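Local atomic coordinates of protein TASOR (Homo sapiens, PDB entry 6TL1), a protein that contributes a pseudo-PARP domain, seen here, to the HUSH complex, which maintains epigenetic silencing at H3K9me3-rich loci by promoting recruitment of SETDB1 and MORC2. Residues E45-E50 with V199-V204; T84-G89 with D128-K133; D16-L21 with F34-A39; T52-E57 with K133-K138. All blocks are in the same frame, centred on the assembly; numbering follows the deposited sequence.

All four contacts lay a helix against the five-stranded antiparallel sheet of the TASOR pseudo-PARP domain or the chain leaving it. Contacts 1 and 4 use successive parts of helix 45-60: its start meets strand 199-209 in a buried thiol, leucine and proline cluster, while its later turns pack only partly buried on Met135 and bear charges with partners farther off. Contacts 2 and 3 are buried and apolar; contact 2 sets helix 82-88 on strand 126-134, which contact 4 also uses, and contact 3 sets helix 12-22 on strand 34-42. Backbone bonds between strands 199-209 and 126-134 join contact 1 to contacts 2 and 4. Centres of contacts 3 and 4 are about 25 Å apart.

Contact 1 of 4, residues E45-E50 with V199-V204; sequences ELLEKE and VCPYAV
Cys200, the first residue of strand 199-209 to meet the helix, turns its thiol into the turn of helix 45-60 that carries Leu47 and Glu48. With SG anti to its own backbone N (chi1 -172°), the sulfur lands 3.8 Å from Leu47 CB and 4.1 Å from Glu48 CG, so it sits between the roots of two neighbouring side chains. The backbones are close here, 6.2 Å between Leu47 CA and Cys200 CA. The segment axes approach to 8.3 Å, with N-to-C directions at 134°.

Pro201 comes next and presents one side of its ring. One methyl of Leu47 lies against it, CD1 being 3.6 Å from Pro201 CD and 3.7 Å from Pro201 CG, and the two side chains cross at about a right angle. Phe132 of strand 126-134 also touches Pro201, and Arg195 packs on Leu47. Farther along, Tyr202 and Ala203 both face Ile131 in a classic beta bulge of the antiparallel sheet, and the strand runs on away from the helix.

Three charged side chains of the helix are paired away from the strand: Lys49 NZ and Glu45 OE2 form a salt bridge at 3.4 Å, and Glu50 OE1 pairs with Arg195. What joins helix to strand is therefore dispersion among a thiol, a leucine and a proline ring, held by shape rather than by polar bonds.

Contact 2 of 4, residues T84-G89 with D128-K133; sequences TICEKG and DVVIFK
Ile85 sends its CG2 methyl to the far rim of the Phe132 ring, 3.5 Å from Phe132 CZ. The methyl arrives at the ring edge, near the ring plane, and the two side chains cross at about a right angle. One residue on, Cys86 makes a looser touch, its SG 4.3 Å from Val130 CG2. The Ile85 branch that touches lies anti to the backbone N, while the other branch, with CG1 beside that N (chi1 -72°), carries CD1 away from the strand.

On the strand side Val130 supports the ring: its CG1 lies 3.5 Å above the Phe132 plane, offset toward the rim, so one ring meets a methyl over a face and another at its edge. Residues 130 and 132 alternate with 129 and 131 along strand 126-134, and this pair points to the face of the five-stranded antiparallel sheet that helix 82-88 packs upon.

Around this shell, Leu75, Leu90 and Val199 also touch Phe132, and Val204 of the neighbouring strand meets Cys86. The helix closes with a bond from Gly89 N to Ile85 O at 2.7 Å; Gly89 then leaves it with a positive phi of 88°. Asn44 ND2 bonds the carbonyl oxygen of Cys86.

Contact 3 of 4, residues D16-L21 with F34-A39; sequences DVVNIL and FNYRRA
Val18 CA and Tyr36 CA, 7.2 Å apart, are the closest CA pair between residues 16-21 of helix 12-22 and residues 34-39 of strand 34-42. This is a helix packed on the face of the antiparallel sheet: Val17 and Leu21 also touch Val205 of the next strand, and Ile20 reaches Phe74 on the far strand 71-77.

Tyr36 carries the contact. Its ring stands beside the helix: chi1 (-60°) sets CG next to the backbone N, and chi2 (-70°) turns one face of the ring to Leu21. The Leu21 CD1 methyl sits over the centre of that face, 3.6 Å from the ring centroid and only 12° off the ring normal, a CH-pi contact. Leu21 CB follows along the ring toward its hydroxyl end, 4.0 Å from Tyr36 CZ.

Val18 works nearer the root of the tyrosine. Its CG2 methyl lies 4.0 Å from Tyr36 CB, and CG1 approaches the ring obliquely. His22, one residue past Leu21, also touches Tyr36.

The phenol end of the ring is not left apolar: while Leu21 CB lies 3.8 Å from Tyr36 OH, that oxygen is hydrogen-bonded to the hydroxyl oxygen of Tyr25.

Contact 4 of 4, residues T52-E57 with K133-K138; sequences TEKRRE and KIMKGK
The guanidinium of Arg55 is the flat group of this contact, and the sulfur of Met135 comes to it obliquely, with Met135 SD 4.1 Å from Arg55 NE. The nearer touch is to the aliphatic part of the arginine: SD is 3.4 Å from Arg55 CG, and the terminal methyl CE is 3.6 Å from Arg55 CB. The same methyl reaches the helix backbone, 3.7 Å from Arg55 CA. The two side chains cross at about a right angle.

Both chains bend at their third torsion. In Met135 (chi3 -76°) the bend lays CE along the helix surface, and in Arg55 (chi3 -70°) it turns the guanidinium aside, toward Glu70, with which Arg55 NH2 forms a salt bridge. Lys133 also touches Glu70.

Here helix 45-60 runs past the end of strand 126-134, where the chain leaves the five-stranded antiparallel sheet. Met135, which is buried, makes most of the contact between them; Phe51, one residue before the segment on the helix, packs against it too, and the backbone of Met135 is hydrogen-bonded to that of His198.

Lys54 adds a light touch, its CG 4.4 Å from Met135 CE. The rest of that chain leads away from Met135, and its NZ forms a salt bridge with Glu186.

Contact 1 of 4, residues E45-E50 with V199-V204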
loop_
_atom_site.group_PDB
_atom_site.type_symbol
_atom_site.label_atom_id
_atom_site.label_comp_id
_atom_site.label_asym_id
_atom_site.label_seq_id
_atom_site.Cartn_x
_atom_site.Cartn_y
_atom_site.Cartn_z
ATOM N N GLU A 45 -8.835 11.941 -11.049
ATOM C CA GLU A 45 -10.288 11.794 -11.064
ATOM C C GLU A 45 -10.716 10.427 -11.587
ATOM O O GLU A 45 -11.671 9.831 -11.073
ATOM C CB GLU A 45 -10.918 12.919 -11.887
ATOM C CG GLU A 45 -10.189 13.243 -13.183
ATOM C CD GLU A 45 -10.880 12.664 -14.408
ATOM O OE1 GLU A 45 -10.332 12.800 -15.525
ATOM O OE2 GLU A 45 -11.973 12.075 -14.257
ATOM N N LEU A 46 -10.032 9.911 -12.613
ATOM C CA LEU A 46 -10.395 8.599 -13.153
ATOM C C LEU A 46 -10.230 7.505 -12.104
ATOM O O LEU A 46 -11.117 6.658 -11.939
ATOM C CB LEU A 46 -9.562 8.285 -14.397
ATOM C CG LEU A 46 -9.827 9.208 -15.584
ATOM C CD1 LEU A 46 -9.032 8.778 -16.813
ATOM C CD2 LEU A 46 -11.319 9.228 -15.880
ATOM N N LEU A 47 -9.097 7.503 -11.378
ATOM C CA LEU A 47 -8.885 6.490 -10.343
ATOM C C LEU A 47 -9.841 6.682 -9.176
ATOM O O LEU A 47 -10.301 5.704 -8.576
ATOM C CB LEU A 47 -7.433 6.513 -9.845
ATOM C CG LEU A 47 -6.421 6.054 -10.893
ATOM C CD1 LEU A 47 -5.014 6.092 -10.363
ATOM C CD2 LEU A 47 -6.781 4.639 -11.352
ATOM N N GLU A 48 -10.156 7.935 -8.839
ATOM C CA GLU A 48 -11.058 8.164 -7.716
ATOM C C GLU A 48 -12.477 7.745 -8.079
ATOM O O GLU A 48 -13.205 7.207 -7.237
ATOM C CB GLU A 48 -11.010 9.632 -7.291
ATOM C CG GLU A 48 -9.637 10.071 -6.766
ATOM C CD GLU A 48 -9.542 11.577 -6.523
ATOM O OE1 GLU A 48 -8.870 11.993 -5.552
ATOM O OE2 GLU A 48 -10.142 12.348 -7.304
ATOM N N LYS A 49 -12.877 7.960 -9.341
ATOM C CA LYS A 49 -14.170 7.455 -9.796
ATOM C C LYS A 49 -14.268 5.955 -9.609
ATOM O O LYS A 49 -15.286 5.462 -9.109
ATOM C CB LYS A 49 -14.421 7.793 -11.275
ATOM C CG LYS A 49 -14.645 9.245 -11.570
ATOM C CD LYS A 49 -15.315 9.482 -12.925
ATOM C CE LYS A 49 -14.431 10.340 -13.816
ATOM N NZ LYS A 49 -15.170 11.194 -14.791
ATOM N N GLU A 50 -13.221 5.219 -9.980
ATOM C CA GLU A 50 -13.331 3.771 -9.954
ATOM C C GLU A 50 -13.215 3.237 -8.533
ATOM O O GLU A 50 -13.855 2.235 -8.204
ATOM C CB GLU A 50 -12.282 3.155 -10.870
ATOM C CG GLU A 50 -12.446 3.633 -12.301
ATOM C CD GLU A 50 -11.836 2.715 -13.343
ATOM O OE1 GLU A 50 -10.778 2.105 -13.086
ATOM O OE2 GLU A 50 -12.390 2.668 -14.464
ATOM N N VAL A 199 -7.654 0.169 -4.672
ATOM C CA VAL A 199 -6.371 0.778 -4.365
ATOM C C VAL A 199 -6.275 2.055 -5.186
ATOM O O VAL A 199 -6.456 2.020 -6.408
ATOM C CB VAL A 199 -5.209 -0.168 -4.710
ATOM C CG1 VAL A 199 -3.895 0.558 -4.623
ATOM C CG2 VAL A 199 -5.245 -1.415 -3.794
ATOM N N CYS A 200 -6.023 3.187 -4.518
ATOM C CA CYS A 200 -6.006 4.477 -5.209
ATOM C C CYS A 200 -4.911 5.379 -4.651
ATOM O O CYS A 200 -4.857 5.596 -3.428
ATOM C CB CYS A 200 -7.371 5.164 -5.083
ATOM S SG CYS A 200 -7.535 6.659 -6.074
ATOM N N PRO A 201 -4.027 5.914 -5.490
ATOM C CA PRO A 201 -2.999 6.838 -4.988
ATOM C C PRO A 201 -3.627 8.095 -4.397
ATOM O O PRO A 201 -4.546 8.689 -4.972
ATOM C CB PRO A 201 -2.161 7.152 -6.228
ATOM C CG PRO A 201 -3.078 6.922 -7.364
ATOM C CD PRO A 201 -3.988 5.793 -6.956
ATOM N N TYR A 202 -3.134 8.478 -3.225
ATOM C CA TYR A 202 -3.657 9.572 -2.418
ATOM C C TYR A 202 -2.646 10.684 -2.175
ATOM O O TYR A 202 -3.005 11.865 -2.243
ATOM C CB TYR A 202 -4.140 8.993 -1.069
ATOM C CG TYR A 202 -4.598 10.018 -0.065
ATOM C CD1 TYR A 202 -5.883 10.549 -0.132
ATOM C CD2 TYR A 202 -3.759 10.435 0.971
ATOM C CE1 TYR A 202 -6.313 11.489 0.783
ATOM C CE2 TYR A 202 -4.179 11.380 1.884
ATOM C CZ TYR A 202 -5.451 11.892 1.798
ATOM O OH TYR A 202 -5.874 12.829 2.720
ATOM N N ALA A 203 -1.381 10.345 -1.917
ATOM C CA ALA A 203 -0.369 11.359 -1.650
ATOM C C ALA A 203 1.003 10.790 -1.973
ATOM O O ALA A 203 1.192 9.575 -2.028
ATOM C CB ALA A 203 -0.415 11.832 -0.187
ATOM N N VAL A 204 1.961 11.694 -2.180
ATOM C CA VAL A 204 3.360 11.341 -2.405
ATOM C C VAL A 204 4.224 12.213 -1.504
ATOM O O VAL A 204 4.003 13.426 -1.409
ATOM C CB VAL A 204 3.775 11.523 -3.876
ATOM C CG1 VAL A 204 5.164 10.957 -4.106
ATOM C CG2 VAL A 204 2.760 10.856 -4.804
#

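Contact 2 of 4, residues T84-G89 with D128-K133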
loop_
_atom_site.group_PDB
_atom_site.type_symbol
_atom_site.label_atom_id
_atom_site.label_comp_id
_atom_site.label_asym_id
_atom_site.label_seq_id
_atom_site.Cartn_x
_atom_site.Cartn_y
_atom_site.Cartn_z
ATOM N N THR A 84 4.039 7.608 -13.208
ATOM C CA THR A 84 3.255 6.567 -13.872
ATOM C C THR A 84 2.241 5.919 -12.938
ATOM O O THR A 84 1.095 5.682 -13.337
ATOM C CB THR A 84 4.185 5.507 -14.449
ATOM O OG1 THR A 84 5.130 6.138 -15.323
ATOM C CG2 THR A 84 3.389 4.482 -15.233
ATOM N N ILE A 85 2.633 5.632 -11.693
ATOM C CA ILE A 85 1.688 5.020 -10.759
ATOM C C ILE A 85 0.570 5.994 -10.399
ATOM O O ILE A 85 -0.598 5.602 -10.302
ATOM C CB ILE A 85 2.406 4.481 -9.502
ATOM C CG1 ILE A 85 3.228 3.233 -9.822
ATOM C CG2 ILE A 85 1.405 4.145 -8.414
ATOM C CD1 ILE A 85 4.655 3.489 -10.212
ATOM N N CYS A 86 0.892 7.273 -10.176
ATOM C CA CYS A 86 -0.177 8.194 -9.803
ATOM C C CYS A 86 -1.097 8.491 -10.983
ATOM O O CYS A 86 -2.293 8.745 -10.793
ATOM C CB CYS A 86 0.413 9.476 -9.225
ATOM S SG CYS A 86 1.262 9.182 -7.647
ATOM N N GLU A 87 -0.581 8.434 -12.202
ATOM C CA GLU A 87 -1.432 8.743 -13.337
ATOM C C GLU A 87 -2.180 7.510 -13.829
ATOM O O GLU A 87 -3.364 7.609 -14.162
ATOM C CB GLU A 87 -0.609 9.361 -14.465
ATOM C CG GLU A 87 -1.274 9.266 -15.822
ATOM C CD GLU A 87 -0.397 9.773 -16.950
ATOM O OE1 GLU A 87 -0.898 9.839 -18.087
ATOM O OE2 GLU A 87 0.793 10.045 -16.697
ATOM N N LYS A 88 -1.548 6.333 -13.789
ATOM C CA LYS A 88 -2.142 5.122 -14.348
ATOM C C LYS A 88 -2.677 4.176 -13.282
ATOM O O LYS A 88 -3.470 3.288 -13.612
ATOM C CB LYS A 88 -1.093 4.315 -15.135
ATOM C CG LYS A 88 -0.331 5.012 -16.243
ATOM C CD LYS A 88 -1.058 5.064 -17.554
ATOM C CE LYS A 88 -1.648 6.428 -17.785
ATOM N NZ LYS A 88 -2.085 6.600 -19.192
ATOM N N GLY A 89 -2.301 4.366 -12.022
ATOM C CA GLY A 89 -2.652 3.425 -10.983
ATOM C C GLY A 89 -1.613 2.324 -10.855
ATOM O O GLY A 89 -0.714 2.164 -11.681
ATOM N N ASP A 128 11.085 8.266 -2.498
ATOM C CA ASP A 128 9.727 8.740 -2.721
ATOM C C ASP A 128 8.764 7.655 -2.278
ATOM O O ASP A 128 8.919 6.495 -2.668
ATOM C CB ASP A 128 9.494 9.050 -4.205
ATOM C CG ASP A 128 10.353 10.185 -4.705
ATOM O OD1 ASP A 128 10.412 11.233 -4.027
ATOM O OD2 ASP A 128 10.984 10.019 -5.774
ATOM N N VAL A 129 7.769 8.020 -1.474
ATOM C CA VAL A 129 6.782 7.067 -0.980
ATOM C C VAL A 129 5.410 7.529 -1.450
ATOM O O VAL A 129 5.010 8.670 -1.182
ATOM C CB VAL A 129 6.826 6.938 0.550
ATOM C CG1 VAL A 129 5.786 5.950 1.027
ATOM C CG2 VAL A 129 8.221 6.517 1.003
ATOM N N VAL A 130 4.705 6.652 -2.171
ATOM C CA VAL A 130 3.311 6.879 -2.546
ATOM C C VAL A 130 2.422 6.327 -1.445
ATOM O O VAL A 130 2.630 5.209 -0.957
ATOM C CB VAL A 130 2.976 6.246 -3.910
ATOM C CG1 VAL A 130 1.479 6.449 -4.268
ATOM C CG2 VAL A 130 3.788 6.904 -5.008
ATOM N N ILE A 131 1.494 7.154 -0.984
ATOM C CA ILE A 131 0.482 6.758 -0.020
ATOM C C ILE A 131 -0.788 6.447 -0.797
ATOM O O ILE A 131 -1.327 7.316 -1.499
ATOM C CB ILE A 131 0.233 7.856 1.024
ATOM C CG1 ILE A 131 1.510 8.141 1.835
ATOM C CG2 ILE A 131 -0.978 7.503 1.895
ATOM C CD1 ILE A 131 1.354 9.273 2.847
ATOM N N PHE A 132 -1.259 5.209 -0.675
ATOM C CA PHE A 132 -2.498 4.774 -1.305
ATOM C C PHE A 132 -3.610 4.742 -0.280
ATOM O O PHE A 132 -3.407 4.291 0.851
ATOM C CB PHE A 132 -2.358 3.373 -1.905
ATOM C CG PHE A 132 -1.395 3.297 -3.034
ATOM C CD1 PHE A 132 -0.061 3.030 -2.803
ATOM C CD2 PHE A 132 -1.826 3.504 -4.340
ATOM C CE1 PHE A 132 0.834 2.955 -3.860
ATOM C CE2 PHE A 132 -0.942 3.445 -5.394
ATOM C CZ PHE A 132 0.399 3.176 -5.153
ATOM N N LYS A 133 -4.798 5.175 -0.687
ATOM C CA LYS A 133 -5.970 4.815 0.083
ATOM C C LYS A 133 -6.451 3.463 -0.432
ATOM O O LYS A 133 -6.352 3.165 -1.625
ATOM C CB LYS A 133 -7.075 5.870 -0.001
ATOM C CG LYS A 133 -7.762 6.033 -1.335
ATOM C CD LYS A 133 -8.953 6.989 -1.173
ATOM C CE LYS A 133 -9.641 7.322 -2.500
ATOM N NZ LYS A 133 -10.680 8.390 -2.303
#

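Contact 3 of 4, residues D16-L21 with F34-A39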
loop_
_atom_site.group_PDB
_atom_site.type_symbol
_atom_site.label_atom_id
_atom_site.label_comp_id
_atom_site.label_asym_id
_atom_site.label_seq_id
_atom_site.Cartn_x
_atom_site.Cartn_y
_atom_site.Cartn_z
ATOM N N ASP A 16 -1.139 16.752 7.857
ATOM C CA ASP A 16 -2.063 15.622 7.737
ATOM C C ASP A 16 -1.423 14.449 6.998
ATOM O O ASP A 16 -1.596 13.288 7.386
ATOM C CB ASP A 16 -3.353 16.054 7.034
ATOM C CG ASP A 16 -4.319 16.795 7.956
ATOM O OD1 ASP A 16 -4.103 16.816 9.186
ATOM O OD2 ASP A 16 -5.304 17.362 7.438
ATOM N N VAL A 17 -0.744 14.726 5.881
ATOM C CA VAL A 17 -0.098 13.658 5.123
ATOM C C VAL A 17 1.017 13.031 5.945
ATOM O O VAL A 17 1.148 11.806 6.014
ATOM C CB VAL A 17 0.436 14.190 3.785
ATOM C CG1 VAL A 17 1.158 13.074 3.025
ATOM C CG2 VAL A 17 -0.706 14.759 2.965
ATOM N N VAL A 18 1.838 13.870 6.576
ATOM C CA VAL A 18 2.885 13.371 7.456
ATOM C C VAL A 18 2.271 12.594 8.609
ATOM O O VAL A 18 2.827 11.574 9.031
ATOM C CB VAL A 18 3.786 14.527 7.939
ATOM C CG1 VAL A 18 4.637 14.095 9.103
ATOM C CG2 VAL A 18 4.683 14.999 6.804
ATOM N N ASN A 19 1.085 13.008 9.090
ATOM C CA ASN A 19 0.487 12.293 10.215
ATOM C C ASN A 19 0.056 10.888 9.825
ATOM O O ASN A 19 0.053 9.994 10.678
ATOM C CB ASN A 19 -0.730 13.025 10.784
ATOM C CG ASN A 19 -0.346 14.246 11.599
ATOM O OD1 ASN A 19 0.802 14.404 11.948
ATOM N ND2 ASN A 19 -1.322 15.087 11.935
ATOM N N ILE A 20 -0.336 10.682 8.565
ATOM C CA ILE A 20 -0.632 9.329 8.095
ATOM C C ILE A 20 0.618 8.463 8.204
ATOM O O ILE A 20 0.570 7.333 8.708
ATOM C CB ILE A 20 -1.158 9.373 6.649
ATOM C CG1 ILE A 20 -2.485 10.149 6.576
ATOM C CG2 ILE A 20 -1.338 7.948 6.097
ATOM C CD1 ILE A 20 -2.838 10.521 5.170
ATOM N N LEU A 21 1.767 9.004 7.802
ATOM C CA LEU A 21 3.011 8.242 7.913
ATOM C C LEU A 21 3.395 7.999 9.371
ATOM O O LEU A 21 3.676 6.859 9.761
ATOM C CB LEU A 21 4.135 8.972 7.183
ATOM C CG LEU A 21 3.920 9.134 5.670
ATOM C CD1 LEU A 21 4.728 10.296 5.156
ATOM C CD2 LEU A 21 4.281 7.868 4.917
ATOM N N PHE A 34 13.034 9.580 9.796
ATOM C CA PHE A 34 12.514 10.081 8.531
ATOM C C PHE A 34 12.293 11.582 8.607
ATOM O O PHE A 34 11.638 12.071 9.531
ATOM C CB PHE A 34 11.220 9.366 8.162
ATOM C CG PHE A 34 11.441 7.938 7.744
ATOM C CD1 PHE A 34 11.781 7.642 6.436
ATOM C CD2 PHE A 34 11.327 6.900 8.660
ATOM C CE1 PHE A 34 12.004 6.326 6.038
ATOM C CE2 PHE A 34 11.539 5.586 8.271
ATOM C CZ PHE A 34 11.884 5.303 6.966
ATOM N N ASN A 35 12.843 12.306 7.640
ATOM C CA ASN A 35 12.506 13.705 7.448
ATOM C C ASN A 35 11.753 13.793 6.128
ATOM O O ASN A 35 12.312 13.523 5.057
ATOM C CB ASN A 35 13.757 14.580 7.482
ATOM C CG ASN A 35 13.466 16.041 7.176
ATOM O OD1 ASN A 35 12.325 16.494 7.248
ATOM N ND2 ASN A 35 14.515 16.800 6.919
ATOM N N TYR A 36 10.471 14.123 6.212
ATOM C CA TYR A 36 9.633 14.255 5.031
ATOM C C TYR A 36 9.726 15.703 4.583
ATOM O O TYR A 36 9.187 16.597 5.239
ATOM C CB TYR A 36 8.203 13.839 5.342
ATOM C CG TYR A 36 8.125 12.410 5.790
ATOM C CD1 TYR A 36 8.355 11.366 4.903
ATOM C CD2 TYR A 36 7.851 12.103 7.119
ATOM C CE1 TYR A 36 8.292 10.048 5.328
ATOM C CE2 TYR A 36 7.787 10.801 7.549
ATOM C CZ TYR A 36 8.012 9.775 6.651
ATOM O OH TYR A 36 7.944 8.476 7.084
ATOM N N ARG A 37 10.420 15.936 3.477
ATOM C CA ARG A 37 10.782 17.289 3.101
ATOM C C ARG A 37 9.900 17.863 2.014
ATOM O O ARG A 37 9.897 19.083 1.833
ATOM C CB ARG A 37 12.240 17.337 2.648
ATOM C CG ARG A 37 13.198 16.661 3.636
ATOM C CD ARG A 37 14.567 17.287 3.554
ATOM N NE ARG A 37 15.578 16.520 4.270
ATOM C CZ ARG A 37 16.830 16.929 4.419
ATOM N NH1 ARG A 37 17.202 18.084 3.885
ATOM N NH2 ARG A 37 17.711 16.183 5.074
ATOM N N ARG A 38 9.163 17.027 1.289
ATOM C CA ARG A 38 8.160 17.549 0.375
ATOM C C ARG A 38 7.038 16.533 0.265
ATOM O O ARG A 38 7.218 15.346 0.549
ATOM C CB ARG A 38 8.736 17.901 -0.999
ATOM C CG ARG A 38 9.406 16.788 -1.748
ATOM C CD ARG A 38 9.922 17.320 -3.075
ATOM N NE ARG A 38 10.378 16.254 -3.958
ATOM C CZ ARG A 38 10.586 16.406 -5.262
ATOM N NH1 ARG A 38 10.371 17.581 -5.835
ATOM N NH2 ARG A 38 11.005 15.381 -5.990
ATOM N N ALA A 39 5.865 17.026 -0.126
ATOM C CA ALA A 39 4.661 16.211 -0.123
ATOM C C ALA A 39 3.663 16.798 -1.111
ATOM O O ALA A 39 3.540 18.024 -1.226
ATOM C CB ALA A 39 4.049 16.132 1.280
#

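Contact 4 of 4, residues T52-E57 with K133-K138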
loop_
_atom_site.group_PDB
_atom_site.type_symbol
_atom_site.label_atom_id
_atom_site.label_comp_id
_atom_site.label_asym_id
_atom_site.label_seq_id
_atom_site.Cartn_x
_atom_site.Cartn_y
_atom_site.Cartn_z
ATOM N N THR A 52 -14.476 4.904 -5.932
ATOM C CA THR A 52 -15.819 5.153 -5.420
ATOM C C THR A 52 -16.818 4.152 -5.982
ATOM O O THR A 52 -17.668 3.634 -5.249
ATOM C CB THR A 52 -16.252 6.572 -5.777
ATOM O OG1 THR A 52 -15.542 7.520 -4.970
ATOM C CG2 THR A 52 -17.757 6.742 -5.593
ATOM N N GLU A 53 -16.717 3.853 -7.279
ATOM C CA GLU A 53 -17.591 2.849 -7.877
ATOM C C GLU A 53 -17.393 1.489 -7.213
ATOM O O GLU A 53 -18.365 0.805 -6.873
ATOM C CB GLU A 53 -17.310 2.768 -9.379
ATOM C CG GLU A 53 -18.014 1.651 -10.122
ATOM C CD GLU A 53 -19.524 1.728 -10.035
ATOM O OE1 GLU A 53 -20.161 0.662 -9.895
ATOM O OE2 GLU A 53 -20.073 2.850 -10.094
ATOM N N LYS A 54 -16.137 1.095 -6.997
ATOM C CA LYS A 54 -15.858 -0.198 -6.374
ATOM C C LYS A 54 -16.426 -0.261 -4.968
ATOM O O LYS A 54 -17.014 -1.272 -4.572
ATOM C CB LYS A 54 -14.348 -0.451 -6.338
ATOM C CG LYS A 54 -13.930 -1.696 -5.549
ATOM C CD LYS A 54 -14.377 -2.960 -6.279
ATOM C CE LYS A 54 -13.878 -4.213 -5.548
ATOM N NZ LYS A 54 -14.300 -5.485 -6.216
ATOM N N ARG A 55 -16.308 0.829 -4.211
ATOM C CA ARG A 55 -16.867 0.828 -2.866
ATOM C C ARG A 55 -18.370 0.612 -2.877
ATOM O O ARG A 55 -18.903 -0.079 -2.006
ATOM C CB ARG A 55 -16.544 2.123 -2.120
ATOM C CG ARG A 55 -16.953 1.978 -0.670
ATOM C CD ARG A 55 -17.348 3.258 -0.025
ATOM N NE ARG A 55 -16.200 4.126 0.176
ATOM C CZ ARG A 55 -16.044 5.304 -0.419
ATOM N NH1 ARG A 55 -16.970 5.763 -1.253
ATOM N NH2 ARG A 55 -14.962 6.031 -0.170
ATOM N N ARG A 56 -19.086 1.213 -3.833
ATOM C CA ARG A 56 -20.525 0.998 -3.837
ATOM C C ARG A 56 -20.875 -0.408 -4.311
ATOM O O ARG A 56 -21.904 -0.960 -3.903
ATOM C CB ARG A 56 -21.236 2.046 -4.696
ATOM C CG ARG A 56 -21.122 3.480 -4.168
ATOM C CD ARG A 56 -21.970 4.418 -4.996
ATOM N NE ARG A 56 -23.344 4.388 -4.532
ATOM C CZ ARG A 56 -24.327 5.076 -5.088
ATOM N NH1 ARG A 56 -25.552 4.996 -4.592
ATOM N NH2 ARG A 56 -24.082 5.845 -6.143
ATOM N N GLU A 57 -20.054 -1.008 -5.173
ATOM C CA GLU A 57 -20.315 -2.401 -5.538
ATOM C C GLU A 57 -20.056 -3.330 -4.361
ATOM O O GLU A 57 -20.771 -4.319 -4.179
ATOM C CB GLU A 57 -19.476 -2.837 -6.742
ATOM C CG GLU A 57 -19.403 -1.860 -7.881
ATOM C CD GLU A 57 -18.703 -2.440 -9.095
ATOM O OE1 GLU A 57 -18.021 -3.480 -8.950
ATOM O OE2 GLU A 57 -18.833 -1.858 -10.196
ATOM N N LYS A 133 -4.798 5.175 -0.687
ATOM C CA LYS A 133 -5.970 4.815 0.083
ATOM C C LYS A 133 -6.451 3.463 -0.432
ATOM O O LYS A 133 -6.352 3.165 -1.625
ATOM C CB LYS A 133 -7.075 5.870 -0.001
ATOM C CG LYS A 133 -7.762 6.033 -1.335
ATOM C CD LYS A 133 -8.953 6.989 -1.173
ATOM C CE LYS A 133 -9.641 7.322 -2.500
ATOM N NZ LYS A 133 -10.680 8.390 -2.303
ATOM N N ILE A 134 -6.899 2.616 0.493
ATOM C CA ILE A 134 -7.276 1.246 0.183
ATOM C C ILE A 134 -8.548 0.924 0.941
ATOM O O ILE A 134 -8.894 1.578 1.928
ATOM C CB ILE A 134 -6.182 0.217 0.557
ATOM C CG1 ILE A 134 -5.853 0.346 2.054
ATOM C CG2 ILE A 134 -4.962 0.424 -0.310
ATOM C CD1 ILE A 134 -4.839 -0.662 2.576
ATOM N N MET A 135 -9.236 -0.102 0.458
ATOM C CA MET A 135 -10.284 -0.780 1.210
ATOM C C MET A 135 -9.874 -2.231 1.344
ATOM O O MET A 135 -9.856 -2.974 0.351
ATOM C CB MET A 135 -11.630 -0.648 0.510
ATOM C CG MET A 135 -12.142 0.778 0.493
ATOM S SD MET A 135 -13.762 0.868 -0.282
ATOM C CE MET A 135 -13.245 0.695 -1.980
ATOM N N LYS A 136 -9.524 -2.634 2.565
ATOM C CA LYS A 136 -9.155 -4.019 2.750
ATOM C C LYS A 136 -10.362 -4.923 2.592
ATOM O O LYS A 136 -10.202 -6.097 2.256
ATOM C CB LYS A 136 -8.492 -4.237 4.115
ATOM C CG LYS A 136 -7.243 -3.406 4.351
ATOM C CD LYS A 136 -6.414 -4.002 5.484
ATOM C CE LYS A 136 -6.832 -3.501 6.852
ATOM N NZ LYS A 136 -6.702 -2.024 6.981
ATOM N N GLY A 137 -11.564 -4.389 2.806
ATOM C CA GLY A 137 -12.777 -5.164 2.607
ATOM C C GLY A 137 -12.778 -6.420 3.455
ATOM O O GLY A 137 -12.346 -6.425 4.620
ATOM N N LYS A 138 -13.277 -7.506 2.870
ATOM C CA LYS A 138 -13.250 -8.811 3.519
ATOM C C LYS A 138 -11.882 -9.419 3.260
ATOM O O LYS A 138 -11.504 -9.679 2.108
ATOM C CB LYS A 138 -14.382 -9.709 3.026
ATOM C CG LYS A 138 -14.223 -11.165 3.435
ATOM C CD LYS A 138 -15.536 -11.941 3.358
ATOM C CE LYS A 138 -16.373 -11.744 4.633
ATOM N NZ LYS A 138 -15.924 -12.614 5.774
#